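Long-range contacts in carboxyl esterase NP (Bacillus subtilis, PDB 4CCW), which hydrolyses carboxylic esters to an alcohol and a carboxylate, and is also known as naproxen esterase: residues L64-M69 with F196-F200; G90-K94 with G203-Q207; S153-L159 with I246-A252; D164-A169 with K180-W184. One frame throughout, in Å; residues are numbered along the deposited sequence.

Interaction 1. Residues L64-M69 with F196-F200; sequences LFSSTM and FVKQF. With VKC ((2-hydroxyethoxy)acetic acid), chain B.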
loop_
_atom_site.group_PDB
_atom_site.type_symbol
_atom_site.label_atom_id
_atom_site.label_comp_id
_atom_site.label_asym_id
_atom_site.label_seq_id
_atom_site.Cartn_x
_atom_site.Cartn_y
_atom_site.Cartn_z
ATOM N N LEU A 64 -3.937 3.042 -6.101
ATOM C CA LEU A 64 -5.104 2.808 -6.976
ATOM C C LEU A 64 -5.769 1.437 -6.805
ATOM O O LEU A 64 -6.806 1.171 -7.430
ATOM C CB LEU A 64 -4.762 3.049 -8.454
ATOM C CG LEU A 64 -4.058 4.348 -8.859
ATOM C CD1 LEU A 64 -3.887 4.329 -10.368
ATOM C CD2 LEU A 64 -4.814 5.594 -8.405
ATOM N N PHE A 65 -5.188 0.598 -5.943
ATOM C CA PHE A 65 -5.596 -0.802 -5.797
ATOM C C PHE A 65 -6.591 -1.048 -4.654
ATOM O O PHE A 65 -7.335 -2.020 -4.689
ATOM C CB PHE A 65 -4.355 -1.697 -5.599
ATOM C CG PHE A 65 -3.740 -2.209 -6.879
ATOM C CD1 PHE A 65 -3.893 -1.528 -8.085
ATOM C CD2 PHE A 65 -2.996 -3.393 -6.873
ATOM C CE1 PHE A 65 -3.316 -2.012 -9.254
ATOM C CE2 PHE A 65 -2.429 -3.885 -8.040
ATOM C CZ PHE A 65 -2.579 -3.189 -9.229
ATOM N N SER A 66 -6.595 -0.161 -3.659
ATOM C CA SER A 66 -7.373 -0.305 -2.404
ATOM C C SER A 66 -6.938 -1.473 -1.511
ATOM O O SER A 66 -6.113 -2.314 -1.894
ATOM C CB SER A 66 -8.899 -0.377 -2.670
ATOM O OG SER A 66 -9.309 -1.698 -2.979
ATOM N N SER A 67 -7.548 -1.549 -0.328
ATOM C CA SER A 67 -7.287 -2.622 0.622
ATOM C C SER A 67 -7.737 -4.001 0.145
ATOM O O SER A 67 -7.310 -5.019 0.691
ATOM C CB SER A 67 -7.963 -2.306 1.950
ATOM O OG SER A 67 -7.293 -1.245 2.590
ATOM N N THR A 68 -8.601 -4.042 -0.871
ATOM C CA THR A 68 -9.101 -5.317 -1.373
ATOM C C THR A 68 -7.997 -6.170 -2.008
ATOM O O THR A 68 -8.210 -7.370 -2.216
ATOM C CB THR A 68 -10.218 -5.131 -2.421
ATOM O OG1 THR A 68 -9.678 -4.445 -3.560
ATOM C CG2 THR A 68 -11.392 -4.356 -1.841
ATOM N N MET A 69 -6.839 -5.559 -2.305
ATOM C CA MET A 69 -5.726 -6.259 -2.968
ATOM C C MET A 69 -5.094 -7.355 -2.116
ATOM O O MET A 69 -4.373 -8.194 -2.641
ATOM C CB MET A 69 -4.626 -5.294 -3.431
ATOM C CG MET A 69 -3.809 -4.661 -2.317
ATOM S SD MET A 69 -2.296 -3.905 -2.956
ATOM C CE MET A 69 -1.174 -5.298 -3.071
ATOM N N PHE A 196 -11.119 -8.402 -9.186
ATOM C CA PHE A 196 -10.210 -7.374 -8.701
ATOM C C PHE A 196 -9.888 -6.379 -9.813
ATOM O O PHE A 196 -9.847 -5.169 -9.580
ATOM C CB PHE A 196 -8.917 -7.969 -8.136
ATOM C CG PHE A 196 -7.953 -6.924 -7.663
ATOM C CD1 PHE A 196 -8.162 -6.271 -6.451
ATOM C CD2 PHE A 196 -6.864 -6.551 -8.445
ATOM C CE1 PHE A 196 -7.294 -5.284 -6.020
ATOM C CE2 PHE A 196 -6.000 -5.552 -8.029
ATOM C CZ PHE A 196 -6.210 -4.922 -6.807
ATOM N N VAL A 197 -9.653 -6.897 -11.018
ATOM C CA VAL A 197 -9.332 -6.050 -12.171
ATOM C C VAL A 197 -10.515 -5.153 -12.518
ATOM O O VAL A 197 -10.316 -3.972 -12.826
ATOM C CB VAL A 197 -8.884 -6.860 -13.418
ATOM C CG1 VAL A 197 -8.664 -5.934 -14.614
ATOM C CG2 VAL A 197 -7.608 -7.635 -13.134
ATOM N N LYS A 198 -11.728 -5.717 -12.494
ATOM C CA LYS A 198 -12.949 -4.944 -12.716
ATOM C C LYS A 198 -13.032 -3.742 -11.782
ATOM O O LYS A 198 -13.433 -2.653 -12.205
ATOM C CB LYS A 198 -14.206 -5.813 -12.562
ATOM C CG LYS A 198 -14.615 -6.565 -13.820
ATOM C CD LYS A 198 -15.955 -7.257 -13.611
ATOM C CE LYS A 198 -16.467 -7.906 -14.890
ATOM N NZ LYS A 198 -17.919 -8.235 -14.811
ATOM N N GLN A 199 -12.653 -3.946 -10.518
ATOM C CA GLN A 199 -12.608 -2.862 -9.537
ATOM C C GLN A 199 -11.550 -1.817 -9.883
ATOM O O GLN A 199 -11.784 -0.612 -9.769
ATOM C CB GLN A 199 -12.384 -3.408 -8.118
ATOM C CG GLN A 199 -12.329 -2.325 -7.043
ATOM C CD GLN A 199 -11.694 -2.785 -5.743
ATOM O OE1 GLN A 199 -11.436 -3.967 -5.543
ATOM N NE2 GLN A 199 -11.454 -1.845 -4.847
ATOM N N PHE A 200 -10.375 -2.285 -10.285
ATOM C CA PHE A 200 -9.284 -1.387 -10.637
ATOM C C PHE A 200 -9.715 -0.510 -11.821
ATOM O O PHE A 200 -9.517 0.706 -11.803
ATOM C CB PHE A 200 -8.007 -2.183 -10.937
ATOM C CG PHE A 200 -6.877 -1.349 -11.463
ATOM C CD1 PHE A 200 -6.254 -0.398 -10.656
ATOM C CD2 PHE A 200 -6.408 -1.530 -12.763
ATOM C CE1 PHE A 200 -5.210 0.373 -11.139
ATOM C CE2 PHE A 200 -5.362 -0.765 -13.251
ATOM C CZ PHE A 200 -4.754 0.188 -12.437
HETATM C C VKC B . 0.176 1.367 -8.974
HETATM O O VKC B . 1.389 1.611 -8.795
HETATM C CA VKC B . -0.672 2.390 -9.693
HETATM C CD VKC B . -0.557 5.958 -10.061
HETATM C CG VKC B . -0.334 4.556 -10.629
HETATM O OAD VKC B . -0.068 3.672 -9.551
HETATM O OE1 VKC B . -1.543 6.662 -10.833
HETATM O OXT VKC B . -0.356 0.309 -8.573
HETATM O O HOH W 1 -8.377 2.365 -9.676
#

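Interaction 2. Residues G90-K94 with G203-Q207; sequences GDKNK and GVMWQ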
loop_
_atom_site.group_PDB
_atom_site.type_symbol
_atom_site.label_atom_id
_atom_site.label_comp_id
_atom_site.label_asym_id
_atom_site.label_seq_id
_atom_site.Cartn_x
_atom_site.Cartn_y
_atom_site.Cartn_z
ATOM N N GLY A 90 -7.131 9.863 0.463
ATOM C CA GLY A 90 -6.858 10.585 -0.782
ATOM C C GLY A 90 -6.667 9.723 -2.027
ATOM O O GLY A 90 -6.725 10.233 -3.149
ATOM N N ASP A 91 -6.441 8.424 -1.838
ATOM C CA ASP A 91 -6.229 7.493 -2.958
ATOM C C ASP A 91 -7.576 6.901 -3.410
ATOM O O ASP A 91 -8.590 7.055 -2.727
ATOM C CB ASP A 91 -5.231 6.383 -2.556
ATOM C CG ASP A 91 -4.702 5.596 -3.746
ATOM O OD1 ASP A 91 -4.671 6.124 -4.878
ATOM O OD2 ASP A 91 -4.299 4.431 -3.558
ATOM N N LYS A 92 -7.590 6.263 -4.578
ATOM C CA LYS A 92 -8.815 5.708 -5.152
ATOM C C LYS A 92 -9.279 4.461 -4.396
ATOM O O LYS A 92 -8.794 3.349 -4.629
ATOM C CB LYS A 92 -8.617 5.430 -6.658
ATOM C CG LYS A 92 -9.905 5.222 -7.457
ATOM C CD LYS A 92 -10.741 6.497 -7.605
ATOM C CE LYS A 92 -9.979 7.636 -8.266
ATOM N NZ LYS A 92 -9.621 7.358 -9.684
ATOM N N ASN A 93 -10.220 4.676 -3.475
ATOM C CA ASN A 93 -10.704 3.659 -2.535
ATOM C C ASN A 93 -11.895 4.210 -1.741
ATOM O O ASN A 93 -12.498 5.200 -2.146
ATOM C CB ASN A 93 -9.573 3.190 -1.591
ATOM C CG ASN A 93 -8.914 4.340 -0.839
ATOM O OD1 ASN A 93 -9.589 5.234 -0.324
ATOM N ND2 ASN A 93 -7.578 4.318 -0.771
ATOM N N LYS A 94 -12.194 3.594 -0.601
ATOM C CA LYS A 94 -13.389 3.956 0.174
ATOM C C LYS A 94 -13.148 5.024 1.253
ATOM O O LYS A 94 -14.105 5.500 1.875
ATOM C CB LYS A 94 -14.012 2.704 0.802
ATOM C CG LYS A 94 -14.874 1.857 -0.123
ATOM C CD LYS A 94 -15.720 0.900 0.706
ATOM C CE LYS A 94 -16.718 0.119 -0.133
ATOM N NZ LYS A 94 -17.702 -0.615 0.718
ATOM N N GLY A 203 -12.249 2.061 -10.725
ATOM C CA GLY A 203 -11.513 3.113 -10.046
ATOM C C GLY A 203 -10.971 4.136 -11.017
ATOM O O GLY A 203 -11.144 5.339 -10.814
ATOM N N VAL A 204 -10.336 3.655 -12.089
ATOM C CA VAL A 204 -9.755 4.523 -13.112
ATOM C C VAL A 204 -10.838 5.351 -13.818
ATOM O O VAL A 204 -10.627 6.526 -14.117
ATOM C CB VAL A 204 -8.912 3.718 -14.125
ATOM C CG1 VAL A 204 -8.481 4.585 -15.289
ATOM C CG2 VAL A 204 -7.690 3.122 -13.420
ATOM N N MET A 205 -11.999 4.739 -14.045
ATOM C CA MET A 205 -13.125 5.432 -14.681
ATOM C C MET A 205 -13.789 6.463 -13.754
ATOM O O MET A 205 -14.454 7.391 -14.232
ATOM C CB MET A 205 -14.147 4.423 -15.223
ATOM C CG MET A 205 -13.624 3.560 -16.367
ATOM S SD MET A 205 -14.675 2.145 -16.781
ATOM C CE MET A 205 -14.014 1.660 -18.372
ATOM N N TRP A 206 -13.603 6.311 -12.443
ATOM C CA TRP A 206 -14.150 7.256 -11.468
ATOM C C TRP A 206 -13.230 8.436 -11.293
ATOM O O TRP A 206 -12.260 8.386 -10.528
ATOM C CB TRP A 206 -14.440 6.556 -10.135
ATOM C CG TRP A 206 -15.052 7.441 -9.074
ATOM C CD1 TRP A 206 -15.898 8.536 -9.254
ATOM C CD2 TRP A 206 -14.908 7.311 -7.617
ATOM N NE1 TRP A 206 -16.255 9.082 -8.049
ATOM C CE2 TRP A 206 -15.706 8.394 -7.028
ATOM C CE3 TRP A 206 -14.231 6.437 -6.775
ATOM C CZ2 TRP A 206 -15.794 8.579 -5.656
ATOM C CZ3 TRP A 206 -14.327 6.635 -5.390
ATOM C CH2 TRP A 206 -15.092 7.679 -4.846
ATOM N N GLN A 207 -13.543 9.517 -12.007
ATOM C CA GLN A 207 -12.645 10.670 -12.119
ATOM C C GLN A 207 -13.236 11.980 -11.595
ATOM O O GLN A 207 -12.532 12.990 -11.501
ATOM C CB GLN A 207 -12.196 10.844 -13.574
ATOM C CG GLN A 207 -11.415 9.660 -14.122
ATOM C CD GLN A 207 -11.114 9.782 -15.601
ATOM O OE1 GLN A 207 -11.604 8.994 -16.415
ATOM N NE2 GLN A 207 -10.305 10.775 -15.959
#

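Interaction 3. Residues S153-L159 with I246-A252; sequences SPAETFL and IYDPHSA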
loop_
_atom_site.group_PDB
_atom_site.type_symbol
_atom_site.label_atom_id
_atom_site.label_comp_id
_atom_site.label_asym_id
_atom_site.label_seq_id
_atom_site.Cartn_x
_atom_site.Cartn_y
_atom_site.Cartn_z
ATOM N N SER A 153 8.120 -3.333 -2.599
ATOM C CA SER A 153 8.059 -2.566 -3.856
ATOM C C SER A 153 7.625 -1.102 -3.605
ATOM O O SER A 153 6.663 -0.627 -4.215
ATOM C CB SER A 153 7.050 -3.208 -4.814
ATOM O OG SER A 153 7.347 -4.580 -5.018
ATOM N N PRO A 154 8.323 -0.387 -2.697
ATOM C CA PRO A 154 7.833 0.941 -2.298
ATOM C C PRO A 154 7.796 1.964 -3.430
ATOM O O PRO A 154 8.697 1.984 -4.271
ATOM C CB PRO A 154 8.852 1.393 -1.256
ATOM C CG PRO A 154 10.110 0.624 -1.587
ATOM C CD PRO A 154 9.593 -0.721 -2.030
ATOM N N ALA A 155 6.795 2.844 -3.410
ATOM C CA ALA A 155 6.783 3.965 -4.344
ATOM C C ALA A 155 7.956 4.852 -3.968
ATOM O O ALA A 155 8.069 5.289 -2.824
ATOM C CB ALA A 155 5.489 4.750 -4.249
ATOM N N GLU A 156 8.836 5.085 -4.929
ATOM C CA GLU A 156 10.081 5.821 -4.701
ATOM C C GLU A 156 10.769 5.363 -3.418
ATOM O O GLU A 156 11.159 4.205 -3.356
ATOM C CB GLU A 156 9.846 7.339 -4.838
ATOM C CG GLU A 156 9.613 7.692 -6.300
ATOM C CD GLU A 156 9.872 9.167 -6.613
ATOM O OE1 GLU A 156 9.856 10.005 -5.693
ATOM O OE2 GLU A 156 10.110 9.464 -7.788
ATOM N N THR A 157 10.871 6.228 -2.409
ATOM C CA THR A 157 11.456 5.868 -1.090
ATOM C C THR A 157 12.989 5.757 -1.133
ATOM O O THR A 157 13.685 6.548 -0.494
ATOM C CB THR A 157 10.799 4.587 -0.496
ATOM O OG1 THR A 157 9.378 4.781 -0.435
ATOM C CG2 THR A 157 11.346 4.265 0.936
ATOM N N PHE A 158 13.510 4.788 -1.890
ATOM C CA PHE A 158 14.962 4.657 -2.062
ATOM C C PHE A 158 15.489 5.269 -3.356
ATOM O O PHE A 158 16.568 5.859 -3.373
ATOM C CB PHE A 158 15.395 3.191 -1.910
ATOM C CG PHE A 158 14.941 2.587 -0.623
ATOM C CD1 PHE A 158 15.547 2.944 0.586
ATOM C CD2 PHE A 158 13.870 1.704 -0.602
ATOM C CE1 PHE A 158 15.104 2.415 1.785
ATOM C CE2 PHE A 158 13.438 1.153 0.592
ATOM C CZ PHE A 158 14.051 1.513 1.787
ATOM N N LEU A 159 14.725 5.139 -4.436
ATOM C CA LEU A 159 15.110 5.665 -5.744
ATOM C C LEU A 159 13.937 6.417 -6.332
ATOM O O LEU A 159 12.798 6.087 -6.003
ATOM C CB LEU A 159 15.432 4.532 -6.723
ATOM C CG LEU A 159 16.653 3.652 -6.487
ATOM C CD1 LEU A 159 16.752 2.681 -7.656
ATOM C CD2 LEU A 159 17.913 4.504 -6.366
ATOM N N ILE A 246 9.219 -0.026 -11.955
ATOM C CA ILE A 246 9.080 1.381 -11.522
ATOM C C ILE A 246 10.434 2.026 -11.218
ATOM O O ILE A 246 10.546 3.257 -11.185
ATOM C CB ILE A 246 8.059 1.592 -10.355
ATOM C CG1 ILE A 246 8.583 1.049 -9.013
ATOM C CG2 ILE A 246 6.686 1.007 -10.747
ATOM C CD1 ILE A 246 7.980 1.725 -7.774
ATOM N N TYR A 247 11.434 1.170 -10.980
ATOM C CA TYR A 247 12.848 1.541 -10.893
ATOM C C TYR A 247 13.652 0.248 -10.966
ATOM O O TYR A 247 13.079 -0.853 -11.100
ATOM C CB TYR A 247 13.149 2.356 -9.612
ATOM C CG TYR A 247 12.475 1.798 -8.375
ATOM C CD1 TYR A 247 12.626 0.442 -8.034
ATOM C CD2 TYR A 247 11.681 2.609 -7.564
ATOM C CE1 TYR A 247 12.000 -0.084 -6.928
ATOM C CE2 TYR A 247 11.057 2.101 -6.443
ATOM C CZ TYR A 247 11.233 0.747 -6.123
ATOM O OH TYR A 247 10.611 0.219 -5.022
ATOM N N ASP A 248 14.974 0.347 -10.898
ATOM C CA ASP A 248 15.805 -0.851 -10.926
ATOM C C ASP A 248 15.854 -1.462 -9.522
ATOM O O ASP A 248 16.250 -0.781 -8.565
ATOM C CB ASP A 248 17.202 -0.510 -11.443
ATOM C CG ASP A 248 18.106 -1.735 -11.539
ATOM O OD1 ASP A 248 18.241 -2.499 -10.560
ATOM O OD2 ASP A 248 18.724 -1.928 -12.598
ATOM N N PRO A 249 15.380 -2.718 -9.378
ATOM C CA PRO A 249 15.199 -3.222 -8.018
ATOM C C PRO A 249 16.533 -3.493 -7.352
ATOM O O PRO A 249 16.642 -3.391 -6.143
ATOM C CB PRO A 249 14.399 -4.520 -8.214
ATOM C CG PRO A 249 14.742 -4.977 -9.602
ATOM C CD PRO A 249 14.956 -3.697 -10.392
ATOM N N HIS A 250 17.552 -3.829 -8.141
ATOM C CA HIS A 250 18.891 -4.036 -7.549
ATOM C C HIS A 250 19.551 -2.744 -7.128
ATOM O O HIS A 250 20.196 -2.669 -6.068
ATOM C CB HIS A 250 19.764 -4.915 -8.448
ATOM C CG HIS A 250 19.332 -6.365 -8.448
ATOM N ND1 HIS A 250 19.683 -7.226 -7.472
ATOM C CD2 HIS A 250 18.514 -7.077 -9.326
ATOM C CE1 HIS A 250 19.143 -8.441 -7.723
ATOM N NE2 HIS A 250 18.423 -8.346 -8.857
ATOM N N SER A 251 19.352 -1.690 -7.919
ATOM C CA SER A 251 19.785 -0.362 -7.508
ATOM C C SER A 251 19.065 0.054 -6.215
ATOM O O SER A 251 19.683 0.646 -5.344
ATOM C CB SER A 251 19.520 0.665 -8.610
ATOM O OG SER A 251 20.021 0.189 -9.854
ATOM N N ALA A 252 17.762 -0.232 -6.108
ATOM C CA ALA A 252 16.991 0.084 -4.901
ATOM C C ALA A 252 17.524 -0.648 -3.672
ATOM O O ALA A 252 17.690 -0.044 -2.605
ATOM C CB ALA A 252 15.512 -0.240 -5.099
#

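Interaction 4. Residues D164-A169 with K180-W184; sequences DFYKYA and KFLNW. With VKC ((2-hydroxyethoxy)acetic acid), chain B.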
loop_
_atom_site.group_PDB
_atom_site.type_symbol
_atom_site.label_atom_id
_atom_site.label_comp_id
_atom_site.label_asym_id
_atom_site.label_seq_id
_atom_site.Cartn_x
_atom_site.Cartn_y
_atom_site.Cartn_z
ATOM N N ASP A 164 8.939 6.112 -17.145
ATOM C CA ASP A 164 7.838 5.311 -17.702
ATOM C C ASP A 164 6.691 5.156 -16.717
ATOM O O ASP A 164 5.535 5.051 -17.134
ATOM C CB ASP A 164 8.306 3.933 -18.183
ATOM C CG ASP A 164 8.840 3.964 -19.604
ATOM O OD1 ASP A 164 8.731 5.014 -20.268
ATOM O OD2 ASP A 164 9.357 2.921 -20.061
ATOM N N PHE A 165 6.992 5.153 -15.420
ATOM C CA PHE A 165 5.917 5.071 -14.438
ATOM C C PHE A 165 4.948 6.233 -14.614
ATOM O O PHE A 165 3.733 6.025 -14.670
ATOM C CB PHE A 165 6.416 5.017 -12.991
ATOM C CG PHE A 165 5.298 5.052 -11.982
ATOM C CD1 PHE A 165 4.546 3.902 -11.713
ATOM C CD2 PHE A 165 4.955 6.247 -11.339
ATOM C CE1 PHE A 165 3.505 3.943 -10.788
ATOM C CE2 PHE A 165 3.908 6.294 -10.423
ATOM C CZ PHE A 165 3.186 5.140 -10.150
ATOM N N TYR A 166 5.480 7.454 -14.698
ATOM C CA TYR A 166 4.622 8.629 -14.931
ATOM C C TYR A 166 3.740 8.495 -16.165
ATOM O O TYR A 166 2.555 8.856 -16.142
ATOM C CB TYR A 166 5.481 9.899 -15.038
ATOM C CG TYR A 166 6.093 10.311 -13.717
ATOM C CD1 TYR A 166 5.313 10.918 -12.748
ATOM C CD2 TYR A 166 7.450 10.120 -13.446
ATOM C CE1 TYR A 166 5.837 11.305 -11.535
ATOM C CE2 TYR A 166 8.000 10.528 -12.218
ATOM C CZ TYR A 166 7.181 11.101 -11.268
ATOM O OH TYR A 166 7.655 11.519 -10.047
ATOM N N LYS A 167 4.322 7.983 -17.239
ATOM C CA LYS A 167 3.614 7.820 -18.507
ATOM C C LYS A 167 2.502 6.768 -18.462
ATOM O O LYS A 167 1.380 7.027 -18.917
ATOM C CB LYS A 167 4.609 7.528 -19.627
ATOM C CG LYS A 167 5.512 8.723 -19.910
ATOM C CD LYS A 167 6.519 8.431 -21.012
ATOM C CE LYS A 167 7.328 9.671 -21.346
ATOM N NZ LYS A 167 8.158 10.207 -20.216
ATOM N N TYR A 168 2.805 5.587 -17.920
ATOM C CA TYR A 168 1.775 4.545 -17.828
ATOM C C TYR A 168 0.676 4.922 -16.854
ATOM O O TYR A 168 -0.496 4.633 -17.109
ATOM C CB TYR A 168 2.369 3.176 -17.464
ATOM C CG TYR A 168 3.041 2.512 -18.628
ATOM C CD1 TYR A 168 2.291 1.910 -19.640
ATOM C CD2 TYR A 168 4.434 2.492 -18.733
ATOM C CE1 TYR A 168 2.909 1.303 -20.723
ATOM C CE2 TYR A 168 5.059 1.885 -19.808
ATOM C CZ TYR A 168 4.293 1.298 -20.800
ATOM O OH TYR A 168 4.915 0.696 -21.867
ATOM N N ALA A 169 1.046 5.567 -15.743
ATOM C CA ALA A 169 0.055 5.999 -14.774
ATOM C C ALA A 169 -0.881 7.028 -15.412
ATOM O O ALA A 169 -2.103 6.911 -15.308
ATOM C CB ALA A 169 0.721 6.564 -13.527
ATOM N N LYS A 180 -2.581 -1.599 -21.019
ATOM C CA LYS A 180 -1.186 -1.213 -21.230
ATOM C C LYS A 180 -0.425 -1.198 -19.915
ATOM O O LYS A 180 0.670 -1.744 -19.822
ATOM C CB LYS A 180 -1.094 0.183 -21.848
ATOM C CG LYS A 180 -1.716 0.337 -23.224
ATOM C CD LYS A 180 -0.722 0.075 -24.339
ATOM C CE LYS A 180 -1.253 0.629 -25.654
ATOM N NZ LYS A 180 -0.478 0.150 -26.829
ATOM N N PHE A 181 -1.006 -0.552 -18.906
ATOM C CA PHE A 181 -0.395 -0.462 -17.580
ATOM C C PHE A 181 -0.111 -1.855 -17.006
ATOM O O PHE A 181 1.013 -2.148 -16.587
ATOM C CB PHE A 181 -1.311 0.345 -16.655
ATOM C CG PHE A 181 -0.785 0.522 -15.254
ATOM C CD1 PHE A 181 0.000 1.624 -14.926
ATOM C CD2 PHE A 181 -1.141 -0.373 -14.248
ATOM C CE1 PHE A 181 0.467 1.804 -13.633
ATOM C CE2 PHE A 181 -0.684 -0.194 -12.953
ATOM C CZ PHE A 181 0.118 0.895 -12.645
ATOM N N LEU A 182 -1.118 -2.723 -17.028
ATOM C CA LEU A 182 -0.993 -4.049 -16.411
ATOM C C LEU A 182 -0.008 -4.986 -17.131
ATOM O O LEU A 182 0.751 -5.715 -16.485
ATOM C CB LEU A 182 -2.376 -4.689 -16.225
ATOM C CG LEU A 182 -3.249 -4.034 -15.142
ATOM C CD1 LEU A 182 -4.642 -4.653 -15.128
ATOM C CD2 LEU A 182 -2.607 -4.093 -13.755
ATOM N N ASN A 183 0.004 -4.932 -18.457
ATOM C CA ASN A 183 0.926 -5.739 -19.250
ATOM C C ASN A 183 2.371 -5.289 -19.058
ATOM O O ASN A 183 3.301 -6.100 -19.095
ATOM C CB ASN A 183 0.532 -5.708 -20.726
ATOM C CG ASN A 183 -0.805 -6.397 -20.992
ATOM O OD1 ASN A 183 -1.390 -7.015 -20.099
ATOM N ND2 ASN A 183 -1.293 -6.289 -22.224
ATOM N N TRP A 184 2.546 -3.988 -18.850
ATOM C CA TRP A 184 3.844 -3.420 -18.536
ATOM C C TRP A 184 4.306 -3.834 -17.167
ATOM O O TRP A 184 5.439 -4.279 -17.012
ATOM C CB TRP A 184 3.775 -1.906 -18.645
ATOM C CG TRP A 184 4.975 -1.155 -18.116
ATOM C CD1 TRP A 184 6.264 -1.109 -18.654
ATOM C CD2 TRP A 184 5.019 -0.269 -16.939
ATOM N NE1 TRP A 184 7.071 -0.281 -17.911
ATOM C CE2 TRP A 184 6.392 0.247 -16.865
ATOM C CE3 TRP A 184 4.092 0.128 -15.968
ATOM C CZ2 TRP A 184 6.797 1.123 -15.865
ATOM C CZ3 TRP A 184 4.519 1.004 -14.960
ATOM C CH2 TRP A 184 5.834 1.494 -14.913
HETATM C C VKC B . 0.176 1.367 -8.974
HETATM O O VKC B . 1.389 1.611 -8.795
HETATM C CA VKC B . -0.672 2.390 -9.693
HETATM C CD VKC B . -0.557 5.958 -10.061
HETATM C CG VKC B . -0.334 4.556 -10.629
HETATM O OAD VKC B . -0.068 3.672 -9.551
HETATM O OE1 VKC B . -1.543 6.662 -10.833
HETATM O OXT VKC B . -0.356 0.309 -8.573
HETATM O O HOH W 2 9.635 0.808 -18.653
#

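Interaction 1. Residues L64-M69 with F196-F200
Three flat rings meet at F65: the edge of F196 rests on one face, OXT of the bound VKC lies over the opposite face, and CE1 of F200 sits at the ring edge. This aromatic cluster joins helix 194-205 to the loop after strand 56-60, which in alpha/beta hydrolases commonly contributes to the oxyanion hole. F65 and F196 form a T-shaped pair with planes at 79°. The edge of F65 turns toward the face of F200, offset, with F65 CE1 3.6 Å from F200 CE1. Beside the rings, Q199, its CG anti to the backbone N (chi1 -180°) and its chain extended, carries the amide to two hydroxyls. T68 OG1 donates to Q199 OE1 at 2.7 Å, and Q199 NE2 reaches S66 OG at 2.8 Å by a bent bond. S66 OG donates to F65 O, and by accepting from T68 N it closes an ST turn. S24 and Y17 also bind this amide. One water near F200 donates to L64 O (3.0 Å) and F200 O (2.9 Å).

Interaction 2. Residues G90-K94 with G203-Q207
The backbones approach most closely at K92 and G203, with CA atoms 6.2 Å apart, where the loop after strand 82-86 of the alpha/beta hydrolase fold meets the C-terminal end of helix 194-205. A beta carbon on G203 would lie only 3.3 Å from K92 CG, so the lysine chain runs tight against the helix backbone. K92 curls rather than extends: CG is anti to the backbone N (chi1 -164°), and the three later torsions all bend the chain. The curl brings NZ to two carbonyl oxygens, G203 O at 2.8 Å from above the carbonyl plane and W206 O at 3.0 Å. Its positive charge probably offsets the partial negative charge of the helix end. A leucine here would probably leave both carbonyl oxygens without this donor and the helix end without its countercharge. K92 CD comes obliquely to the W206 indole, 3.6 Å from CE3, while N93 O lies at the indole edge, 4.0 Å from W206 CZ3.

Interaction 3. Residues S153-L159 with I246-A252
Y247 and L159 carry the tight part of the contact, the one wedged against P154, the other laid against A252. Y247 OH donates to P154 O at 2.7 Å, lying in the carbonyl plane on a lone pair, and also touches P154 CD at 3.3 Å. The phenol is steadied by I246 CG1, which covers the centre of one ring face, while I246 CD1 reaches P154 O at 3.6 Å. With CG placed between the backbone N and the carbonyl carbon (chi1 43°), the Y247 ring projects into the loop 153-159. A phenylalanine in its place would probably leave the buried P154 O without its hydroxyl donor. L159 CD1 packs on the first turn of helix 249-259, 3.4 Å from A252 N, and L159 O is buried with no polar partner in the model. The two segments follow neighbouring parallel strands, 146-152 and 236-241, of the alpha/beta hydrolase fold, and S153 OG binds the backbone O of H273, the probable catalytic proton acceptor. Toward solvent the contact thins at S251, whose CB meets L159 CD1 at 3.6 Å. The exposed D248 barely takes part, its carboxylate serving its own helix as N-cap: OD1 accepts from S251 N at 3.0 Å.

Interaction 4. Residues D164-A169 with K180-W184
Y168 and W184 lie one upon the other in an offset stack, planes at 15° and the Y168 ring 3.9 Å from the five-membered ring of W184, centroid to centroid. Y168 CD2 sits over the centre of the indole, only 3.3 Å from CD2 of W184, and W184 CB adds a CH-pi contact over the tyrosine face. The far rim of the indole reaches the preceding turn, where W184 CH2 meets F165 CA at 3.6 Å; CG of W184 is anti to the backbone N (chi1 170°), which sends the ring across to helix 163-171. A water holds the pyrrole side, accepting from W184 NE1 and donating to D164 OD2 at 2.6 Å. On the inner side F181 CD1 packs against Y168 CB. F181 CZ touches VKC CA at 3.4 Å, and F165 CZ and A169 CB also line this ligand. Farther out, F165 stacks on F161, and W184 touches V245. Segments 164-169 and 180-184 run roughly antiparallel (143°), their axes 10.0 Å apart at closest approach, within the excursion between strands 146-152 and 236-241 that probably forms a cap over the pocket, with helix 194-205 following.

Interactions 1 and 4 line the VKC pocket from two sides and touch each other where F200 CZ lies 4.1 Å from F181 CD2. Interaction 2 backs interaction 1, their centres 10 Å apart: both use helix 194-205, and D91 OD2 lies 2.9 Å from L64 N, a probable hydrogen bond. Interaction 3 reaches the pocket through interaction 4, I246 CG2 packing 3.7 Å from F165 CD1, but stays about 9 Å from interaction 1 at the nearest atoms. All but interaction 2 come near H273, the probable proton acceptor: between side chains, S153 lies about 4 Å away, F165 about 6 Å and F65 about 7 Å.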